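Local coordinates for protein D-glycero-D-manno-heptose 1-phosphate kinase (Bacteroides thetaiotaomicron, PDB 3K85) that probably transfers a phosphate group from ATP to a sugar substrate, as a GHMP-family kinase named for D-glycero-D-manno-heptose 1-phosphate, at residues L135-T140 / A164-F169; S6-R11 / M119-L124; I32-I37 / N170-L175; G18-P23 / G157-Y162; T115-V120 / I147-L152. All blocks are in the same frame, centred on the assembly; numbering follows the deposited sequence.

Contact 1: L135-T140 / A164-F169; sequences LGDYET and AAFGGF
Asp137 and Ala165 bring the two backbones together, their CA atoms 5.8 Å apart, where the first turn of helix 137-151 meets the last turn of helix 159-166. Gly136 is the N-cap of the first helix, and its carbonyl oxygen accepts both Thr140 N and Thr140 OG1, the hydroxyl coming from well above the carbonyl plane. The second helix ends at Phe166, and Gly167 follows with positive phi. Asp137 CB sits over one face of the Phe166 ring, 3.6 Å from the centroid and 23° off the normal, a CH-pi contact displaced toward the rim at CE1 and CZ. The edge of the same ring points at Tyr138: Phe166 CZ stands over the centre of the Tyr138 ring, giving a T-shaped stack with centroids 5.0 Å apart and planes at 75°. Phe166 CG lies anti to the carbonyl carbon (chi1 -76°), which swings the phenyl group out to this wedge. Separately, Thr140 CG2 touches Ala165 CB at 4.2 Å. Asp137 OD2 makes a salt bridge with Lys188 of the second subunit and Tyr138 OH bonds to Val182 N, whereas Asp137 OD1 only lies near Ala165 O, two acceptors that do not bond. Across the helices, then, cohesion is apolar and aromatic, and the carboxylate probably serves mainly the subunit interface, where Lys248 of the second subunit also forms a cation-pi contact with Tyr138.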
# COMPACT_ATOMS: atom_id res chain seq x y z
N LEU A 135 -3.68 0.72 22.32
CA LEU A 135 -2.87 -0.19 21.50
C LEU A 135 -3.26 -0.17 20.02
O LEU A 135 -4.37 -0.55 19.67
CB LEU A 135 -2.99 -1.63 22.02
CG LEU A 135 -2.35 -1.94 23.37
CD1 LEU A 135 -2.72 -3.35 23.83
CD2 LEU A 135 -0.84 -1.80 23.25
N GLY A 136 -2.33 0.25 19.17
CA GLY A 136 -2.60 0.30 17.74
C GLY A 136 -2.06 -0.92 17.02
O GLY A 136 -1.64 -1.88 17.65
N ASP A 137 -2.05 -0.88 15.69
CA ASP A 137 -1.56 -2.01 14.91
C ASP A 137 -0.22 -2.54 15.40
O ASP A 137 -0.14 -3.67 15.87
CB ASP A 137 -1.45 -1.66 13.43
CG ASP A 137 -2.78 -1.32 12.81
OD1 ASP A 137 -3.80 -1.91 13.21
OD2 ASP A 137 -2.80 -0.46 11.90
N TYR A 138 0.83 -1.73 15.27
CA TYR A 138 2.15 -2.18 15.69
C TYR A 138 2.19 -2.74 17.10
O TYR A 138 2.72 -3.82 17.32
CB TYR A 138 3.18 -1.06 15.51
CG TYR A 138 3.70 -0.98 14.09
CD1 TYR A 138 4.63 -1.90 13.62
CD2 TYR A 138 3.23 0.00 13.21
CE1 TYR A 138 5.09 -1.86 12.28
CE2 TYR A 138 3.68 0.06 11.87
CZ TYR A 138 4.61 -0.86 11.42
OH TYR A 138 5.09 -0.78 10.13
N GLU A 139 1.62 -2.02 18.06
CA GLU A 139 1.60 -2.48 19.45
C GLU A 139 0.85 -3.80 19.64
O GLU A 139 1.28 -4.66 20.41
CB GLU A 139 0.97 -1.42 20.36
CG GLU A 139 1.70 -0.09 20.42
CD GLU A 139 1.58 0.72 19.13
OE1 GLU A 139 0.65 0.46 18.34
OE2 GLU A 139 2.42 1.63 18.92
N THR A 140 -0.28 -3.95 18.95
CA THR A 140 -1.10 -5.15 19.05
C THR A 140 -0.38 -6.39 18.52
O THR A 140 -0.41 -7.45 19.13
CB THR A 140 -2.43 -4.96 18.30
OG1 THR A 140 -3.21 -3.98 18.99
CG2 THR A 140 -3.21 -6.26 18.21
N ALA A 164 -2.67 -10.59 10.84
CA ALA A 164 -3.97 -10.51 11.48
C ALA A 164 -4.37 -9.11 11.90
O ALA A 164 -5.51 -8.69 11.68
CB ALA A 164 -4.01 -11.45 12.69
N ALA A 165 -3.44 -8.37 12.50
CA ALA A 165 -3.73 -7.02 12.97
C ALA A 165 -3.78 -5.95 11.88
O ALA A 165 -4.54 -4.98 11.99
CB ALA A 165 -2.72 -6.61 14.06
N PHE A 166 -2.96 -6.11 10.85
CA PHE A 166 -2.89 -5.14 9.76
C PHE A 166 -3.90 -5.34 8.63
O PHE A 166 -4.55 -4.38 8.22
CB PHE A 166 -1.47 -5.08 9.20
CG PHE A 166 -0.51 -4.33 10.09
CD1 PHE A 166 -0.22 -2.98 9.85
CD2 PHE A 166 0.07 -4.95 11.20
CE1 PHE A 166 0.64 -2.27 10.70
CE2 PHE A 166 0.92 -4.25 12.05
CZ PHE A 166 1.22 -2.91 11.80
N GLY A 167 -4.02 -6.57 8.13
CA GLY A 167 -4.97 -6.85 7.06
C GLY A 167 -4.50 -6.46 5.67
O GLY A 167 -3.61 -5.61 5.54
N GLY A 168 -5.10 -7.07 4.65
CA GLY A 168 -4.76 -6.80 3.26
C GLY A 168 -3.51 -7.50 2.73
O GLY A 168 -3.10 -8.52 3.27
N PHE A 169 -2.94 -6.97 1.65
CA PHE A 169 -1.69 -7.49 1.07
C PHE A 169 -0.55 -6.67 1.70
O PHE A 169 -0.45 -5.45 1.50
CB PHE A 169 -1.66 -7.31 -0.45
CG PHE A 169 -2.49 -8.31 -1.20
CD1 PHE A 169 -1.88 -9.32 -1.94
CD2 PHE A 169 -3.88 -8.26 -1.15
CE1 PHE A 169 -2.65 -10.27 -2.62
CE2 PHE A 169 -4.66 -9.20 -1.82
CZ PHE A 169 -4.04 -10.21 -2.56

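Contact 2: S6-R11 / M119-L124; sequences SKAPLR and MVVCIL
Ser6 OG gives the one hydrogen bond of this strand-helix contact, to Cys122 O at 2.7 Å. The hydroxyl approaches from above the carbonyl plane, 46° out of it, and gets there because OG stands between the backbone N and the carbonyl carbon (chi1 75°). The thiol lies close by as well, with Cys122 SG 3.1 Å from Ser6 OG. An alanine at this position is likely to leave Cys122 O without its cross-contact donor and to open a small gap beside SG. Strand 4-15 belongs to the mixed sheet of the N-terminal domain, and helix 115-131 packs on it nearly antiparallel, at 156°, with short-segment axes 6.9 Å apart; this layering is consistent with the S5-like fold of GHMP kinases. Small residues, Ala8 and Cys122, allow the close approach, their CA atoms 5.1 Å apart. The van der Waals part rests on Ala8 CB, which meets Cys122 CB at 3.9 Å and more loosely the CG1 branch of Val121. Cys122 SG, turned beside its own carbonyl carbon, lies alongside the strand backbone, 3.6 Å from Lys7 CA. Ala336 touches both Ala8 and Val121.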
# COMPACT_ATOMS: atom_id res chain seq x y z
N SER A 6 -15.36 -8.75 18.15
CA SER A 6 -14.19 -8.50 17.34
C SER A 6 -14.00 -9.70 16.45
O SER A 6 -14.59 -10.74 16.70
CB SER A 6 -12.94 -8.33 18.22
OG SER A 6 -12.48 -9.57 18.73
N LYS A 7 -13.20 -9.54 15.40
CA LYS A 7 -12.88 -10.63 14.49
C LYS A 7 -11.58 -10.29 13.80
O LYS A 7 -11.27 -9.11 13.60
CB LYS A 7 -14.00 -10.87 13.46
CG LYS A 7 -14.28 -9.72 12.53
CD LYS A 7 -15.51 -9.97 11.66
CE LYS A 7 -15.20 -10.69 10.37
NZ LYS A 7 -16.38 -10.65 9.45
N ALA A 8 -10.82 -11.32 13.45
CA ALA A 8 -9.54 -11.13 12.78
C ALA A 8 -9.44 -12.16 11.67
O ALA A 8 -9.91 -13.29 11.82
CB ALA A 8 -8.39 -11.31 13.77
N PRO A 9 -8.83 -11.79 10.54
CA PRO A 9 -8.71 -12.74 9.43
C PRO A 9 -7.46 -13.61 9.49
O PRO A 9 -6.47 -13.28 10.14
CB PRO A 9 -8.71 -11.82 8.21
CG PRO A 9 -7.91 -10.65 8.71
CD PRO A 9 -8.44 -10.43 10.12
N LEU A 10 -7.53 -14.74 8.80
CA LEU A 10 -6.42 -15.67 8.71
C LEU A 10 -5.68 -15.18 7.48
O LEU A 10 -6.11 -14.22 6.86
CB LEU A 10 -6.91 -17.11 8.52
CG LEU A 10 -7.75 -17.71 9.66
CD1 LEU A 10 -8.38 -19.01 9.18
CD2 LEU A 10 -6.88 -17.96 10.89
N ARG A 11 -4.59 -15.83 7.12
CA ARG A 11 -3.83 -15.35 5.98
C ARG A 11 -3.20 -16.45 5.16
O ARG A 11 -3.09 -17.58 5.59
CB ARG A 11 -2.75 -14.39 6.47
CG ARG A 11 -1.77 -15.02 7.45
CD ARG A 11 -0.79 -15.94 6.73
NE ARG A 11 0.11 -16.64 7.63
CZ ARG A 11 0.32 -17.96 7.57
NH1 ARG A 11 -0.31 -18.69 6.66
NH2 ARG A 11 1.18 -18.53 8.40
N MSE A 119 -6.28 -15.68 16.35
CA MSE A 119 -7.17 -15.67 17.51
C MSE A 119 -6.68 -14.80 18.66
O MSE A 119 -7.49 -14.12 19.32
CB MSE A 119 -7.42 -17.10 18.01
CG MSE A 119 -8.28 -17.16 19.29
SE MSE A 119 -10.05 -16.33 19.12
CE MSE A 119 -10.81 -17.65 17.92
N VAL A 120 -5.38 -14.82 18.91
CA VAL A 120 -4.80 -13.99 19.98
C VAL A 120 -5.06 -12.51 19.62
O VAL A 120 -5.48 -11.72 20.47
CB VAL A 120 -3.26 -14.22 20.11
CG1 VAL A 120 -2.65 -13.16 21.03
CG2 VAL A 120 -2.99 -15.61 20.66
N VAL A 121 -4.84 -12.15 18.36
CA VAL A 121 -5.09 -10.78 17.93
C VAL A 121 -6.56 -10.45 18.13
O VAL A 121 -6.91 -9.42 18.70
CB VAL A 121 -4.73 -10.58 16.42
CG1 VAL A 121 -5.12 -9.15 15.96
CG2 VAL A 121 -3.24 -10.84 16.21
N CYS A 122 -7.43 -11.34 17.68
CA CYS A 122 -8.87 -11.14 17.83
C CYS A 122 -9.23 -10.91 19.29
O CYS A 122 -9.93 -9.96 19.63
CB CYS A 122 -9.63 -12.36 17.28
SG CYS A 122 -11.41 -12.18 17.40
N ILE A 123 -8.75 -11.79 20.17
CA ILE A 123 -9.05 -11.64 21.59
C ILE A 123 -8.53 -10.29 22.09
O ILE A 123 -9.23 -9.58 22.82
CB ILE A 123 -8.43 -12.78 22.42
CG1 ILE A 123 -9.03 -14.12 21.98
CG2 ILE A 123 -8.67 -12.54 23.89
CD1 ILE A 123 -8.37 -15.31 22.63
N LEU A 124 -7.31 -9.94 21.69
CA LEU A 124 -6.72 -8.66 22.09
C LEU A 124 -7.62 -7.51 21.65
O LEU A 124 -7.90 -6.58 22.41
CB LEU A 124 -5.33 -8.50 21.46
CG LEU A 124 -4.19 -8.90 22.39
CD1 LEU A 124 -2.88 -8.97 21.63
CD2 LEU A 124 -4.10 -7.89 23.53

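Contact 3: I32-I37 / N170-L175; sequences ILNATI and NYMEFL
Ile32 and Met172 form a hydrogen-bonded pair in an antiparallel ladder between strands 30-37 and 169-175, two neighbours in the large mixed sheet of the N-terminal domain. Their backbones exchange Met172 N to Ile32 O at 2.7 Å and Ile32 N to Met172 O at 3.0 Å. Asn34 and Asn170 repeat the pattern one period on, with Leu33 and Tyr171 as the non-hydrogen-bonded pair between them. Side chains alternate over the two faces. On the face carrying Ile32, Asn34 and Met172, the isoleucine lies against Phe174: Ile32 CB comes to the edge of the ring, in its plane, and Ile32 CD1 reaches Phe174 CE2 obliquely at 3.8 Å. The two side chains slant across each other. This face is covered by helix 159-166, through Gln159 against Ile32 and Tyr162 against Met172. On the opposite face Leu33 CG stands anti to the backbone N (chi1 -176°), which brings CD1 against the neighbouring strand; the methyl touches Asn170 O at 3.2 Å and lies at the edge of the Tyr171 ring, near its plane. Strand 179-185 continues the sheet beyond 169-175. Asn34 CG sits between the backbone N and the carbonyl carbon (chi1 57°), turning the amide toward Gln159 and Met172, and Gln159 OE1 accepts from its ND2. The same Asn34 ND2 lies 3.8 Å from SE of Met172, a selenomethionine whose side chain crosses that of Asn34 at about a right angle.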
# COMPACT_ATOMS: atom_id res chain seq x y z
N ILE A 32 8.68 -10.76 3.88
CA ILE A 32 7.44 -11.49 3.71
C ILE A 32 6.32 -10.82 2.93
O ILE A 32 6.03 -9.63 3.11
CB ILE A 32 6.89 -11.90 5.08
CG1 ILE A 32 7.62 -13.17 5.55
CG2 ILE A 32 5.37 -12.11 5.01
CD1 ILE A 32 7.10 -13.74 6.82
N LEU A 33 5.68 -11.59 2.07
CA LEU A 33 4.55 -11.11 1.31
C LEU A 33 3.39 -12.03 1.64
O LEU A 33 3.40 -13.20 1.26
CB LEU A 33 4.81 -11.16 -0.20
CG LEU A 33 3.66 -10.55 -1.01
CD1 LEU A 33 3.57 -9.06 -0.71
CD2 LEU A 33 3.88 -10.77 -2.49
N ASN A 34 2.41 -11.51 2.37
CA ASN A 34 1.24 -12.31 2.72
C ASN A 34 -0.03 -11.48 2.58
O ASN A 34 0.00 -10.26 2.40
CB ASN A 34 1.36 -12.87 4.15
CG ASN A 34 1.55 -11.78 5.19
OD1 ASN A 34 1.12 -10.64 5.01
ND2 ASN A 34 2.19 -12.13 6.31
N ALA A 35 -1.17 -12.16 2.67
CA ALA A 35 -2.45 -11.48 2.49
C ALA A 35 -3.53 -12.17 3.28
O ALA A 35 -3.64 -13.39 3.24
CB ALA A 35 -2.81 -11.48 1.01
N THR A 36 -4.34 -11.39 3.99
CA THR A 36 -5.42 -11.95 4.77
C THR A 36 -6.57 -12.40 3.87
O THR A 36 -6.76 -11.88 2.78
CB THR A 36 -5.91 -10.95 5.79
OG1 THR A 36 -6.10 -9.68 5.16
CG2 THR A 36 -4.90 -10.81 6.93
N ILE A 37 -7.33 -13.39 4.34
CA ILE A 37 -8.45 -13.96 3.60
C ILE A 37 -9.74 -13.98 4.44
O ILE A 37 -9.68 -13.86 5.66
CB ILE A 37 -8.13 -15.40 3.14
CG1 ILE A 37 -7.88 -16.29 4.35
CG2 ILE A 37 -6.91 -15.39 2.23
CD1 ILE A 37 -7.62 -17.75 3.98
N ASN A 170 0.30 -7.33 2.48
CA ASN A 170 1.41 -6.67 3.15
C ASN A 170 2.77 -7.23 2.73
O ASN A 170 2.90 -8.40 2.38
CB ASN A 170 1.23 -6.79 4.67
CG ASN A 170 0.06 -5.96 5.20
OD1 ASN A 170 -0.79 -6.46 5.94
ND2 ASN A 170 0.03 -4.68 4.84
N TYR A 171 3.78 -6.36 2.71
CA TYR A 171 5.15 -6.73 2.40
C TYR A 171 5.83 -6.30 3.69
O TYR A 171 5.98 -5.11 3.95
CB TYR A 171 5.69 -5.92 1.23
CG TYR A 171 7.11 -6.24 0.83
CD1 TYR A 171 7.40 -7.38 0.08
CD2 TYR A 171 8.16 -5.37 1.13
CE1 TYR A 171 8.70 -7.63 -0.38
CE2 TYR A 171 9.45 -5.61 0.69
CZ TYR A 171 9.71 -6.75 -0.07
OH TYR A 171 10.98 -7.02 -0.51
N MSE A 172 6.19 -7.28 4.51
CA MSE A 172 6.79 -7.01 5.81
C MSE A 172 8.29 -7.20 5.83
O MSE A 172 8.83 -8.15 5.25
CB MSE A 172 6.15 -7.92 6.86
CG MSE A 172 4.65 -8.09 6.66
SE MSE A 172 3.78 -9.13 8.04
CE MSE A 172 2.16 -8.05 8.23
N GLU A 173 8.96 -6.28 6.51
CA GLU A 173 10.40 -6.34 6.65
C GLU A 173 10.69 -6.64 8.10
O GLU A 173 10.41 -5.84 8.98
CB GLU A 173 11.01 -4.99 6.24
CG GLU A 173 10.99 -4.76 4.74
CD GLU A 173 11.39 -3.34 4.34
OE1 GLU A 173 10.53 -2.43 4.40
OE2 GLU A 173 12.57 -3.13 3.97
N PHE A 174 11.21 -7.84 8.35
CA PHE A 174 11.56 -8.27 9.70
C PHE A 174 13.07 -8.10 9.73
O PHE A 174 13.84 -9.02 9.45
CB PHE A 174 11.15 -9.72 9.91
CG PHE A 174 9.66 -9.92 9.89
CD1 PHE A 174 8.89 -9.54 10.99
CD2 PHE A 174 9.02 -10.42 8.76
CE1 PHE A 174 7.50 -9.66 10.97
CE2 PHE A 174 7.63 -10.54 8.72
CZ PHE A 174 6.87 -10.16 9.83
N LEU A 175 13.46 -6.87 10.05
CA LEU A 175 14.85 -6.46 10.10
C LEU A 175 15.67 -7.08 11.22
O LEU A 175 15.13 -7.67 12.16
CB LEU A 175 14.89 -4.94 10.19
CG LEU A 175 14.07 -4.27 9.07
CD1 LEU A 175 13.87 -2.80 9.36
CD2 LEU A 175 14.78 -4.49 7.74

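Contact 4: G18-P23 / G157-Y162; sequences GSDVSP and GKQDQY
Asp20 OD2 is gripped by two successive backbone N-H groups at the start of helix 159-166. Lys158 N, at the N-cap position, donates at 2.9 Å from the anti side of the carboxylate and slightly out of its plane; Gln159 N donates at 3.2 Å in an almost straight bond, 177° at the hydrogen, from above that plane. The other oxygen turns back to its own loop, where Asp20 OD1 accepts from Gly18 N nearly along the C-O axis. Gly18 to Val21 is a type I beta turn, and Asp20 CG, lodged between the backbone N and the carbonyl carbon (chi1 56°), points the carboxylate across the contact. The three bonds leave the group little freedom to rotate. Gly157 passes directly beside it, its CA 3.3 Å from Asp20 OD2; a CB there would collide with that oxygen, so the close passage depends on a residue lacking a side chain. Gly157 CA also rests on the CG2 branch of Val21, at 3.8 Å. The Lys158 chain runs out along the loop and bends at its last torsion toward Ser22, with NZ 3.0 Å from Ser22 OG. NZ has a further partner in Ser25 OG, and Ser22 OG bonds to Asp26. The approach of NZ to Asp20 O is too short to be trusted in detail. By binding the N-H groups of the N-cap residue and of the first helical residue, Asp20 ties the loop after strand 4-15 to the helix start, consistent with the substrate side of the active site in GHMP kinases.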
# COMPACT_ATOMS: atom_id res chain seq x y z
N GLY A 18 9.25 -18.12 6.38
CA GLY A 18 10.40 -18.69 7.06
C GLY A 18 11.45 -17.66 7.39
O GLY A 18 12.11 -17.75 8.43
N SER A 19 11.60 -16.67 6.51
CA SER A 19 12.59 -15.62 6.70
C SER A 19 12.24 -14.76 7.90
O SER A 19 13.05 -13.95 8.34
CB SER A 19 12.70 -14.75 5.44
OG SER A 19 11.53 -13.95 5.26
N ASP A 20 11.04 -14.94 8.42
CA ASP A 20 10.57 -14.17 9.56
C ASP A 20 10.92 -14.79 10.90
O ASP A 20 10.77 -14.15 11.94
CB ASP A 20 9.06 -14.00 9.49
CG ASP A 20 8.32 -15.32 9.40
OD1 ASP A 20 8.66 -16.14 8.51
OD2 ASP A 20 7.39 -15.55 10.23
N VAL A 21 11.39 -16.03 10.87
CA VAL A 21 11.74 -16.76 12.09
C VAL A 21 13.12 -16.43 12.62
O VAL A 21 14.08 -16.33 11.86
CB VAL A 21 11.68 -18.27 11.83
CG1 VAL A 21 12.08 -19.03 13.09
CG2 VAL A 21 10.27 -18.67 11.38
N SER A 22 13.22 -16.28 13.94
CA SER A 22 14.51 -16.01 14.57
C SER A 22 15.23 -17.36 14.72
O SER A 22 14.59 -18.40 14.84
CB SER A 22 14.33 -15.37 15.96
OG SER A 22 13.76 -14.08 15.87
N PRO A 23 16.57 -17.35 14.72
CA PRO A 23 17.40 -16.14 14.59
C PRO A 23 17.58 -15.65 13.16
O PRO A 23 18.09 -14.55 12.95
CB PRO A 23 18.73 -16.58 15.20
CG PRO A 23 18.82 -18.01 14.73
CD PRO A 23 17.41 -18.53 14.99
N GLY A 157 7.10 -18.08 13.80
CA GLY A 157 7.56 -16.83 13.22
C GLY A 157 6.84 -15.58 13.69
O GLY A 157 6.28 -15.54 14.79
N LYS A 158 6.83 -14.54 12.86
CA LYS A 158 6.20 -13.29 13.26
C LYS A 158 5.15 -12.80 12.26
O LYS A 158 4.27 -12.01 12.61
CB LYS A 158 7.26 -12.19 13.42
CG LYS A 158 8.50 -12.62 14.21
CD LYS A 158 9.58 -11.55 14.13
CE LYS A 158 10.90 -12.02 14.77
NZ LYS A 158 11.60 -13.09 13.99
N GLN A 159 5.22 -13.28 11.03
CA GLN A 159 4.29 -12.83 10.02
C GLN A 159 2.80 -12.93 10.40
O GLN A 159 2.03 -12.00 10.11
CB GLN A 159 4.55 -13.54 8.68
CG GLN A 159 4.17 -15.01 8.64
CD GLN A 159 4.10 -15.51 7.22
OE1 GLN A 159 3.48 -14.89 6.36
NE2 GLN A 159 4.75 -16.65 6.95
N ASP A 160 2.43 -14.02 11.06
CA ASP A 160 1.04 -14.26 11.48
C ASP A 160 0.43 -13.18 12.36
O ASP A 160 -0.69 -12.74 12.11
CB ASP A 160 0.93 -15.60 12.22
CG ASP A 160 1.29 -16.78 11.34
OD1 ASP A 160 1.65 -16.56 10.16
OD2 ASP A 160 1.22 -17.92 11.85
N GLN A 161 1.13 -12.77 13.40
CA GLN A 161 0.57 -11.74 14.27
C GLN A 161 0.31 -10.43 13.52
O GLN A 161 -0.75 -9.81 13.66
CB GLN A 161 1.50 -11.46 15.46
CG GLN A 161 1.53 -12.56 16.52
CD GLN A 161 2.47 -13.70 16.17
OE1 GLN A 161 2.94 -13.83 15.04
NE2 GLN A 161 2.74 -14.56 17.15
N TYR A 162 1.27 -10.03 12.70
CA TYR A 162 1.15 -8.78 11.96
C TYR A 162 0.09 -8.82 10.87
O TYR A 162 -0.63 -7.83 10.66
CB TYR A 162 2.51 -8.39 11.37
CG TYR A 162 3.49 -7.88 12.41
CD1 TYR A 162 3.55 -6.51 12.70
CD2 TYR A 162 4.28 -8.75 13.15
CE1 TYR A 162 4.38 -6.03 13.71
CE2 TYR A 162 5.11 -8.27 14.18
CZ TYR A 162 5.15 -6.92 14.45
OH TYR A 162 5.91 -6.44 15.50

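Contact 5: T115-V120 / I147-L152; sequences TSSTMV and IERKDL
Glu148 reaches from helix 137-151 to two neighbouring serines at the start of helix 115-131. From CB the chain runs extended, with CG anti to the backbone N (chi1 172°) and CD anti again about the next bond, spanning between helices whose short-segment axes approach to 11.1 Å at 103°. At the tip the two oxygens divide the serines. OE1 takes Ser117 OG at 2.8 Å on its syn side and also lies 3.4 Å from Ser117 CA. OE2 takes Ser116 OG at 2.9 Å, but from above the carboxylate plane, 51° out of it, with Ser116 CB close behind. Arg149 comes back toward the same oxygen, its NH2 a long 3.7 Å from Glu148 OE2 with no N-H aimed at it. Val120 CG2 borders OE1 loosely. A leucine in place of Glu148 would probably leave both serine hydroxyls without this shared acceptor and take away the only polar link across the contact. Thr115 and these serines follow a glycine-rich GSGLG loop; a serine and a glutamate so placed resemble the pair that binds magnesium with ATP in GHMP relatives, and probably mark the nucleotide site here.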
# COMPACT_ATOMS: atom_id res chain seq x y z
N THR A 115 -3.90 -19.72 12.51
CA THR A 115 -5.08 -19.74 13.38
C THR A 115 -4.86 -19.16 14.76
O THR A 115 -5.58 -18.27 15.20
CB THR A 115 -5.62 -21.16 13.59
OG1 THR A 115 -6.05 -21.70 12.33
CG2 THR A 115 -6.80 -21.14 14.55
N SER A 116 -3.85 -19.69 15.45
CA SER A 116 -3.51 -19.27 16.80
C SER A 116 -3.23 -17.77 16.92
O SER A 116 -3.84 -17.07 17.73
CB SER A 116 -2.30 -20.08 17.28
OG SER A 116 -2.05 -19.86 18.65
N SER A 117 -2.30 -17.27 16.12
CA SER A 117 -1.96 -15.85 16.17
C SER A 117 -3.18 -14.99 15.83
O SER A 117 -3.42 -13.96 16.45
CB SER A 117 -0.81 -15.57 15.20
OG SER A 117 0.29 -16.41 15.50
N THR A 118 -3.95 -15.42 14.84
CA THR A 118 -5.13 -14.67 14.45
C THR A 118 -6.07 -14.57 15.64
O THR A 118 -6.59 -13.48 15.92
CB THR A 118 -5.85 -15.34 13.27
OG1 THR A 118 -5.08 -15.12 12.08
CG2 THR A 118 -7.23 -14.76 13.08
N MSE A 119 -6.28 -15.68 16.35
CA MSE A 119 -7.17 -15.67 17.51
C MSE A 119 -6.68 -14.80 18.66
O MSE A 119 -7.49 -14.12 19.32
CB MSE A 119 -7.42 -17.10 18.01
CG MSE A 119 -8.28 -17.16 19.29
SE MSE A 119 -10.05 -16.33 19.12
CE MSE A 119 -10.81 -17.65 17.92
N VAL A 120 -5.38 -14.82 18.91
CA VAL A 120 -4.80 -13.99 19.98
C VAL A 120 -5.06 -12.51 19.62
O VAL A 120 -5.48 -11.72 20.47
CB VAL A 120 -3.26 -14.22 20.11
CG1 VAL A 120 -2.65 -13.16 21.03
CG2 VAL A 120 -2.99 -15.61 20.66
N ILE A 147 2.76 -12.55 23.90
CA ILE A 147 1.90 -13.40 24.70
C ILE A 147 2.02 -14.84 24.25
O ILE A 147 2.20 -15.76 25.05
CB ILE A 147 0.42 -13.02 24.58
CG1 ILE A 147 0.16 -11.67 25.24
CG2 ILE A 147 -0.45 -14.09 25.22
CD1 ILE A 147 -1.24 -11.14 24.96
N GLU A 148 1.94 -15.04 22.94
CA GLU A 148 2.00 -16.37 22.36
C GLU A 148 3.38 -17.02 22.43
O GLU A 148 3.52 -18.13 22.93
CB GLU A 148 1.52 -16.29 20.91
CG GLU A 148 1.68 -17.54 20.06
CD GLU A 148 0.90 -17.45 18.75
OE1 GLU A 148 0.71 -16.32 18.24
OE2 GLU A 148 0.48 -18.51 18.23
N ARG A 149 4.39 -16.31 21.94
CA ARG A 149 5.75 -16.83 21.91
C ARG A 149 6.49 -16.93 23.25
O ARG A 149 7.21 -17.90 23.47
CB ARG A 149 6.56 -16.00 20.91
CG ARG A 149 6.02 -16.09 19.48
CD ARG A 149 6.41 -17.41 18.83
NE ARG A 149 5.31 -18.06 18.11
CZ ARG A 149 4.70 -17.55 17.04
NH1 ARG A 149 5.07 -16.38 16.55
NH2 ARG A 149 3.73 -18.23 16.44
N LYS A 150 6.33 -15.95 24.13
CA LYS A 150 7.01 -15.97 25.43
C LYS A 150 6.09 -16.52 26.52
O LYS A 150 6.28 -17.63 27.01
CB LYS A 150 7.48 -14.57 25.84
CG LYS A 150 8.21 -13.74 24.76
CD LYS A 150 9.48 -14.39 24.19
CE LYS A 150 10.16 -13.43 23.21
NZ LYS A 150 11.33 -13.99 22.45
N ASP A 151 5.09 -15.73 26.90
CA ASP A 151 4.12 -16.09 27.94
C ASP A 151 3.57 -17.51 27.87
O ASP A 151 3.28 -18.12 28.90
CB ASP A 151 2.96 -15.11 27.94
CG ASP A 151 3.35 -13.76 28.47
OD1 ASP A 151 4.55 -13.41 28.39
OD2 ASP A 151 2.45 -13.04 28.97
N LEU A 152 3.40 -18.03 26.66
CA LEU A 152 2.86 -19.37 26.47
C LEU A 152 3.88 -20.35 25.90
O LEU A 152 3.56 -21.52 25.66
CB LEU A 152 1.62 -19.31 25.57
CG LEU A 152 0.45 -18.49 26.10
CD1 LEU A 152 -0.58 -18.32 25.00
CD2 LEU A 152 -0.18 -19.18 27.30

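In the fold
The five contacts lie within one N-terminal unit, their centres 10 to 18 Å apart. Contacts 2 and 3 reach the same mixed sheet through its neighbouring strands 4-15 and 30-37. Helix 115-131 serves contacts 2 and 5, helix 137-151 contacts 1 and 5, and helix 159-166 contacts 1 and 4, so three consecutive helices pack together beside the sheet. Along the chain contact 2 closes before contact 1 opens, contact 1 is nested inside contact 3, and contact 5 inside both 3 and 4. A salt bridge from Arg11 to Asp160 joins contacts 2 and 4. Early strands and loop are thus tied to later helices around what is probably the nucleotide and substrate site.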